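Side-chain contact in diphosphomevalonate decarboxylase, putative (Trypanosoma brucei, PDB 2HKE), which probably catalyses the ATP-dependent decarboxylation of (R)-5-diphosphomevalonate to isopentenyl diphosphate, a precursor of isoprenoids and sterols: residues 278-281 with 286-289. The protein carries 1 engineered substitution. Residues are numbered along the deposited sequence; the frame is centred on the assembly and turned at random.
Sequences AYNA and TALA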
loop_
_atom_site.group_PDB
_atom_site.type_symbol
_atom_site.label_atom_id
_atom_site.label_comp_id
_atom_site.label_asym_id
_atom_site.label_seq_id
_atom_site.Cartn_x
_atom_site.Cartn_y
_atom_site.Cartn_z
ATOM N N ALA A 278 -14.626 14.965 13.594
ATOM C CA ALA A 278 -15.742 15.902 13.756
ATOM C C ALA A 278 -16.959 15.447 12.961
ATOM O O ALA A 278 -18.087 15.589 13.403
ATOM C CB ALA A 278 -15.342 17.287 13.298
ATOM N N TYR A 279 -16.723 14.867 11.791
ATOM C CA TYR A 279 -17.814 14.302 10.990
ATOM C C TYR A 279 -18.476 13.146 11.706
ATOM O O TYR A 279 -19.676 13.089 11.806
ATOM C CB TYR A 279 -17.265 13.834 9.659
ATOM C CG TYR A 279 -18.291 13.263 8.718
ATOM C CD1 TYR A 279 -19.375 14.028 8.310
ATOM C CD2 TYR A 279 -18.171 11.975 8.231
ATOM C CE1 TYR A 279 -20.283 13.529 7.432
ATOM C CE2 TYR A 279 -19.109 11.448 7.348
ATOM C CZ TYR A 279 -20.154 12.238 6.958
ATOM O OH TYR A 279 -21.105 11.724 6.077
ATOM N N ASN A 280 -17.692 12.221 12.213
ATOM C CA ASN A 280 -18.216 11.039 12.853
ATOM C C ASN A 280 -18.985 11.498 14.094
ATOM O O ASN A 280 -20.045 10.958 14.415
ATOM C CB ASN A 280 -17.061 10.138 13.242
ATOM C CG ASN A 280 -16.497 9.346 12.078
ATOM O OD1 ASN A 280 -17.185 9.119 11.049
ATOM N ND2 ASN A 280 -15.236 8.900 12.229
ATOM N N ALA A 281 -18.439 12.486 14.780
ATOM C CA ALA A 281 -19.104 13.049 15.984
ATOM C C ALA A 281 -20.504 13.597 15.632
ATOM O O ALA A 281 -21.496 13.292 16.333
ATOM C CB ALA A 281 -18.197 14.099 16.646
ATOM N N THR A 286 -19.293 6.105 13.737
ATOM C CA THR A 286 -18.045 6.017 12.973
ATOM C C THR A 286 -18.401 5.632 11.527
ATOM O O THR A 286 -18.515 4.459 11.184
ATOM C CB THR A 286 -17.098 5.062 13.602
ATOM O OG1 THR A 286 -16.871 5.449 14.989
ATOM C CG2 THR A 286 -15.728 5.085 12.815
ATOM N N ALA A 287 -18.643 6.668 10.726
ATOM C CA ALA A 287 -18.985 6.508 9.327
ATOM C C ALA A 287 -17.763 6.489 8.406
ATOM O O ALA A 287 -17.829 6.043 7.240
ATOM C CB ALA A 287 -19.971 7.618 8.926
ATOM N N LEU A 288 -16.650 7.024 8.892
ATOM C CA LEU A 288 -15.506 7.366 8.020
ATOM C C LEU A 288 -14.256 7.103 8.837
ATOM O O LEU A 288 -14.213 7.461 10.001
ATOM C CB LEU A 288 -15.583 8.841 7.555
ATOM C CG LEU A 288 -14.533 9.367 6.587
ATOM C CD1 LEU A 288 -14.527 8.539 5.224
ATOM C CD2 LEU A 288 -14.731 10.873 6.303
ATOM N N ALA A 289 -13.261 6.437 8.240
ATOM C CA ALA A 289 -11.989 6.183 8.884
ATOM C C ALA A 289 -10.868 6.741 8.065
ATOM O O ALA A 289 -10.941 6.756 6.823
ATOM C CB ALA A 289 -11.742 4.654 9.071
#
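Asn-280, near the end of helix 267-283, spends both halves of its amide on the backbone of residues 287 and 288. Its ND2 donates to Leu-288 O at 2.8 Å, a nearly straight bond (171° at the hydrogen) that lies in the plane of the amide and in that of the accepting carbonyl. OD1 takes two backbone N-H groups. Ala-287 N sits 2.9 Å from OD1, approaching from above the plane of the side-chain carbonyl and not along a lone pair. Leu-288 N, 3.1 Å from OD1, adds a weak, bent bond. Together these three backbone bonds hold the amide's rotation. Asparagine suits the place because one short, flat group can both donate and accept, and its CG, set beside the backbone N with chi1 at -78°, reaches across where the backbones come close. Thr-286 CG2 lies 3.9 Å from Asn-280 ND2, while the threonine side chain packs on helix 237-256.

Tyr-279 supplies the apolar half. With CG anti to the backbone N (chi1 -178°), its ring meets residues 287 and 288 obliquely: CD2 lies 4.1 Å from Leu-288 CD2, and CE2 is 4.2 Å from Ala-287 CB, a methyl small enough to let the chain lie near the ring. The two larger side chains cross at about a right angle, and Met-313 of helix 307-317 touches both. Leucine suits this buried side, where it also packs on Leu-300 and Val-302. Tyrosine joins an apolar ring, met edge-to-face by Tyr-345, to a hydroxyl hydrogen-bonded to Glu-309 OE1.

The whole is a helix-to-strand connection in the C-terminal domain of the GHMP superfamily, in which a side-chain amide pairs with backbone to tie helix 267-283 to the chain that runs into edge strand 288-291.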